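PDB 3PPE: vascular endothelial cadherin from Gallus gallus, which mediates calcium-dependent, homophilic adhesion between endothelial cells, the part in this structure being its two outermost extracellular cadherin domains. Local coordinates for residues A[33-38]-A[73-78]; A[24-29]-A[83-88]. All coordinates share one frame; numbering follows the deposited sequence. Where two conformers were deposited one is given.

Contact 1: A[33-38]-A[73-78]; sequences AMYIIE and AHIIDR
M34 meets R78 at about a right angle, its thioether lying across the arginine's aliphatic stem: CE of M34 is 3.7 Å from CB of R78, and SD of M34 approaches NH1 of R78 at 3.6 Å, oblique to the guanidinium. The bend at chi3 (-40°) turns the methionine methyl back over that CB. The backbone of M34 forms an antiparallel hydrogen-bonded pair with I76, N of M34 lying 2.8 Å from O of I76. The two strands form the edge of a sheet in the first cadherin domain, a Greek-key β-sandwich in which 33-39 is an outermost strand beside 68-77. H74, on the same face as M34, I36 and I76, gives its NE2 proton to OE2 of E38 at 2.8 Å. The carboxylate accepts with its anti lone pair, in the plane of the imidazole, and the two flat groups are only 15° apart, although the hydrogen bond is bent, 131° at the hydrogen. On the other face, CB of A33 sits 3.6 Å from CG1 of I75, while CD1 of I75 lies over one face of the Y35 ring near its rim. The Y35 hydroxyl bonds to the backbone N of S26, and W2 of the second subunit packs on Y35.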
loop_
_atom_site.group_PDB
_atom_site.type_symbol
_atom_site.label_atom_id
_atom_site.label_comp_id
_atom_site.label_asym_id
_atom_site.label_seq_id
_atom_site.Cartn_x
_atom_site.Cartn_y
_atom_site.Cartn_z
ATOM N N ALA A 33 11.291 21.206 -5.018
ATOM C CA ALA A 33 10.685 20.249 -5.978
ATOM C C ALA A 33 9.301 19.755 -5.539
ATOM O O ALA A 33 9.043 19.590 -4.328
ATOM C CB ALA A 33 11.598 19.066 -6.172
ATOM N N MET A 34 8.426 19.544 -6.528
ATOM C CA MET A 34 7.112 18.975 -6.317
ATOM C C MET A 34 6.841 17.866 -7.335
ATOM O O MET A 34 7.111 18.042 -8.522
ATOM C CB MET A 34 6.042 20.039 -6.529
ATOM C CG MET A 34 5.949 21.124 -5.462
ATOM S SD MET A 34 4.679 22.250 -6.059
ATOM C CE MET A 34 5.080 22.297 -7.847
ATOM N N TYR A 35 6.247 16.773 -6.862
ATOM C CA TYR A 35 5.755 15.699 -7.699
ATOM C C TYR A 35 4.424 16.114 -8.309
ATOM O O TYR A 35 3.532 16.580 -7.606
ATOM C CB TYR A 35 5.583 14.413 -6.874
ATOM C CG TYR A 35 6.867 13.833 -6.358
ATOM C CD1 TYR A 35 7.313 14.106 -5.069
ATOM C CD2 TYR A 35 7.641 12.978 -7.150
ATOM C CE1 TYR A 35 8.502 13.549 -4.582
ATOM C CE2 TYR A 35 8.847 12.415 -6.660
ATOM C CZ TYR A 35 9.273 12.714 -5.397
ATOM O OH TYR A 35 10.452 12.156 -4.915
ATOM N N ILE A 36 4.323 15.984 -9.633
ATOM C CA ILE A 36 3.128 16.354 -10.401
ATOM C C ILE A 36 2.763 15.136 -11.235
ATOM O O ILE A 36 3.654 14.430 -11.735
ATOM C CB ILE A 36 3.394 17.553 -11.347
ATOM C CG1 ILE A 36 3.961 18.757 -10.571
ATOM C CG2 ILE A 36 2.123 17.995 -12.054
ATOM C CD1 ILE A 36 3.034 19.287 -9.434
ATOM N N ILE A 37 1.469 14.849 -11.352
ATOM C CA ILE A 37 1.016 13.746 -12.214
ATOM C C ILE A 37 0.022 14.189 -13.275
ATOM O O ILE A 37 -0.660 15.182 -13.097
ATOM C CB ILE A 37 0.429 12.538 -11.378
ATOM C CG1 ILE A 37 -0.727 13.011 -10.469
ATOM C CG2 ILE A 37 1.521 11.910 -10.543
ATOM C CD1 ILE A 37 -1.504 11.827 -9.703
ATOM N N GLU A 38 -0.051 13.419 -14.376
ATOM C CA GLU A 38 -1.009 13.615 -15.422
ATOM C C GLU A 38 -1.434 12.222 -15.834
ATOM O O GLU A 38 -0.823 11.254 -15.413
ATOM C CB GLU A 38 -0.365 14.319 -16.628
ATOM C CG GLU A 38 0.625 13.455 -17.358
ATOM C CD GLU A 38 1.234 14.111 -18.613
ATOM O OE1 GLU A 38 0.548 14.215 -19.651
ATOM O OE2 GLU A 38 2.421 14.474 -18.561
ATOM N N ALA A 73 4.533 10.696 -14.309
ATOM C CA ALA A 73 5.030 11.454 -13.188
ATOM C C ALA A 73 6.056 12.501 -13.637
ATOM O O ALA A 73 6.829 12.269 -14.561
ATOM C CB ALA A 73 5.627 10.493 -12.142
ATOM N N HIS A 74 6.051 13.652 -12.970
ATOM C CA HIS A 74 7.119 14.633 -13.126
ATOM C C HIS A 74 7.682 15.057 -11.773
ATOM O O HIS A 74 7.239 14.578 -10.729
ATOM C CB HIS A 74 6.613 15.857 -13.891
ATOM C CG HIS A 74 5.714 15.522 -15.042
ATOM N ND1 HIS A 74 6.011 15.865 -16.343
ATOM C CD2 HIS A 74 4.525 14.874 -15.086
ATOM C CE1 HIS A 74 5.044 15.444 -17.139
ATOM N NE2 HIS A 74 4.131 14.840 -16.401
ATOM N N ILE A 75 8.661 15.955 -11.800
ATOM C CA ILE A 75 9.090 16.656 -10.597
ATOM C C ILE A 75 9.572 18.066 -10.923
ATOM O O ILE A 75 10.503 18.248 -11.708
ATOM C CB ILE A 75 10.215 15.894 -9.870
ATOM C CG1 ILE A 75 10.499 16.534 -8.509
ATOM C CG2 ILE A 75 11.474 15.863 -10.722
ATOM C CD1 ILE A 75 11.366 15.685 -7.604
ATOM N N ILE A 76 8.934 19.060 -10.314
ATOM C CA ILE A 76 8.980 20.425 -10.823
ATOM C C ILE A 76 9.512 21.390 -9.768
ATOM O O ILE A 76 9.098 21.347 -8.610
ATOM C CB ILE A 76 7.592 20.902 -11.287
ATOM C CG1 ILE A 76 7.033 19.960 -12.356
ATOM C CG2 ILE A 76 7.666 22.328 -11.813
ATOM C CD1 ILE A 76 7.910 19.843 -13.583
ATOM N N ASP A 77 10.431 22.258 -10.176
ATOM C CA ASP A 77 10.855 23.375 -9.341
ATOM C C ASP A 77 9.764 24.435 -9.240
ATOM O O ASP A 77 9.473 25.134 -10.211
ATOM C CB ASP A 77 12.142 23.996 -9.889
ATOM C CG ASP A 77 12.855 24.857 -8.865
ATOM O OD1 ASP A 77 14.104 24.842 -8.840
ATOM O OD2 ASP A 77 12.167 25.550 -8.087
ATOM N N ARG A 78 9.162 24.549 -8.061
ATOM C CA ARG A 78 7.989 25.393 -7.877
ATOM C C ARG A 78 8.375 26.868 -7.813
ATOM O O ARG A 78 7.513 27.746 -7.823
ATOM C CB ARG A 78 7.233 24.991 -6.609
ATOM C CG ARG A 78 8.017 25.205 -5.325
ATOM C CD ARG A 78 7.454 24.368 -4.188
ATOM N NE ARG A 78 6.804 25.191 -3.172
ATOM C CZ ARG A 78 5.586 25.707 -3.296
ATOM N NH1 ARG A 78 4.878 25.485 -4.394
ATOM N NH2 ARG A 78 5.074 26.445 -2.320
#

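Contact 2: A[24-29]-A[83-88]; sequences LTSSVG and SLEPPS
V28 lays its CG1 methyl against the carboxylate of E85, 3.2 Å from OE2 and 3.6 Å from CD of that glutamate, the two side chains coming from opposite directions. The same oxygen takes a hydrogen bond from S26: OG of S26 stands 2.6 Å from OE2 of E85, on the anti lone pair, away from the other carboxylate oxygen. With its OG turned away from the backbone N (chi1 159°), S26 has its hydroxyl beside the carbonyl carbon, where it also accepts the backbone N-H of V28 at 3.2 Å between N of V28 and OG of S26. The N-H points almost straight at the oxygen, at 164°, and closes an ST turn over residues 26-28. One hydroxyl is thus gripped as donor and acceptor, and through it the turn fixes the group that meets the glutamate. The bend of E85 at chi2 (-89°) helps bring its carboxylate to the loop. OE2 of E85 also accepts from the amino terminus of D1 of the second subunit, a charge that would be expected to favour the ionised carboxylate. With an alanine in place of E85, the S26 hydroxyl and that amino terminus would probably lose this acceptor, and a gap would be likely to open beside V28. W2 of the second subunit packs on E85, an arrangement typical of the strand-swapped dimer of classical cadherins.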
loop_
_atom_site.group_PDB
_atom_site.type_symbol
_atom_site.label_atom_id
_atom_site.label_comp_id
_atom_site.label_asym_id
_atom_site.label_seq_id
_atom_site.Cartn_x
_atom_site.Cartn_y
_atom_site.Cartn_z
ATOM N N LEU A 24 5.750 7.831 -5.351
ATOM C CA LEU A 24 6.746 8.185 -6.349
ATOM C C LEU A 24 8.060 8.527 -5.686
ATOM O O LEU A 24 8.056 9.111 -4.613
ATOM C CB LEU A 24 6.273 9.418 -7.137
ATOM C CG LEU A 24 5.012 9.246 -8.005
ATOM C CD1 LEU A 24 4.609 10.645 -8.521
ATOM C CD2 LEU A 24 5.340 8.286 -9.152
ATOM N N THR A 25 9.176 8.190 -6.334
ATOM C CA THR A 25 10.491 8.654 -5.865
ATOM C C THR A 25 11.381 9.108 -7.021
ATOM O O THR A 25 11.689 8.327 -7.900
ATOM C CB THR A 25 11.238 7.577 -5.038
ATOM O OG1 THR A 25 10.413 7.118 -3.959
ATOM C CG2 THR A 25 12.558 8.148 -4.448
ATOM N N SER A 26 11.780 10.379 -7.003
ATOM C CA SER A 26 12.856 10.898 -7.859
ATOM C C SER A 26 14.057 11.146 -6.987
ATOM O O SER A 26 13.904 11.575 -5.857
ATOM C CB SER A 26 12.475 12.242 -8.465
ATOM O OG SER A 26 13.641 12.963 -8.867
ATOM N N SER A 27 15.247 10.875 -7.512
ATOM C CA SER A 27 16.487 11.118 -6.766
ATOM C C SER A 27 16.886 12.584 -6.678
ATOM O O SER A 27 17.915 12.705 -6.012
ATOM C CB SER A 27 17.602 10.267 -7.364
ATOM O OG SER A 27 18.021 10.813 -8.599
ATOM N N VAL A 28 16.314 13.600 -7.315
ATOM C CA VAL A 28 16.740 14.977 -7.100
ATOM C C VAL A 28 16.435 15.434 -5.678
ATOM O O VAL A 28 15.584 14.858 -4.999
ATOM C CB VAL A 28 16.063 15.939 -8.094
ATOM C CG1 VAL A 28 16.001 15.314 -9.479
ATOM C CG2 VAL A 28 14.671 16.312 -7.606
ATOM N N GLY A 29 17.135 16.472 -5.231
ATOM C CA GLY A 29 17.171 16.818 -3.823
ATOM C C GLY A 29 17.094 18.325 -3.682
ATOM O O GLY A 29 17.298 18.869 -2.596
ATOM N N SER A 83 11.076 21.803 -15.241
ATOM C CA SER A 83 11.087 20.353 -15.086
ATOM C C SER A 83 12.480 19.848 -14.723
ATOM O O SER A 83 13.447 20.090 -15.445
ATOM C CB SER A 83 10.599 19.674 -16.367
ATOM O OG SER A 83 9.243 19.990 -16.626
ATOM N N LEU A 84 12.574 19.143 -13.600
ATOM C CA LEU A 84 13.844 18.723 -13.077
ATOM C C LEU A 84 14.237 17.301 -13.554
ATOM O O LEU A 84 15.401 16.932 -13.502
ATOM C CB LEU A 84 13.776 18.796 -11.554
ATOM C CG LEU A 84 14.131 20.072 -10.755
ATOM C CD1 LEU A 84 14.247 21.433 -11.524
ATOM C CD2 LEU A 84 13.314 20.197 -9.506
ATOM N N GLU A 85 13.275 16.528 -14.050
ATOM C CA GLU A 85 13.503 15.179 -14.526
ATOM C C GLU A 85 12.754 14.972 -15.813
ATOM O O GLU A 85 11.782 15.685 -16.068
ATOM C CB GLU A 85 12.919 14.154 -13.523
ATOM C CG GLU A 85 13.609 14.130 -12.157
ATOM C CD GLU A 85 14.787 13.166 -12.118
ATOM O OE1 GLU A 85 15.426 12.956 -13.163
ATOM O OE2 GLU A 85 15.068 12.633 -11.030
ATOM N N PRO A 86 13.163 13.953 -16.597
ATOM C CA PRO A 86 12.341 13.460 -17.692
ATOM C C PRO A 86 11.066 12.884 -17.073
ATOM O O PRO A 86 11.102 12.385 -15.960
ATOM C CB PRO A 86 13.189 12.319 -18.290
ATOM C CG PRO A 86 14.107 11.922 -17.191
ATOM C CD PRO A 86 14.420 13.183 -16.467
ATOM N N PRO A 87 9.939 12.991 -17.751
ATOM C CA PRO A 87 8.739 12.450 -17.132
ATOM C C PRO A 87 8.832 10.899 -17.043
ATOM O O PRO A 87 9.665 10.290 -17.716
ATOM C CB PRO A 87 7.613 12.896 -18.077
ATOM C CG PRO A 87 8.288 13.189 -19.406
ATOM C CD PRO A 87 9.720 13.585 -19.081
ATOM N N SER A 88 8.019 10.265 -16.218
ATOM C CA SER A 88 8.144 8.813 -16.049
ATOM C C SER A 88 6.747 8.197 -16.100
ATOM O O SER A 88 5.907 8.487 -15.251
ATOM C CB SER A 88 8.832 8.488 -14.717
ATOM O OG SER A 88 8.946 7.098 -14.541
#

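In the fold
Contacts 1 and 2 are neighbours in the first cadherin domain, their centres about 7 Å apart, and along the chain 33-38 and 73-78 are nested inside the loop closed by 24-29 and 83-88. Strands 68-77 and 82-95 join them: N of A73 lies 2.8 Å from O of S88, and O of I75 lies 2.9 Å from N of L84, both probable hydrogen bonds. Side chains mesh there too, since I75 touches E85 as well as V28. Both contacts reach the swapped N-terminal segment of the second subunit, with W2 of that subunit packing on residues of each. Both lie away from the calcium sites between the two domains.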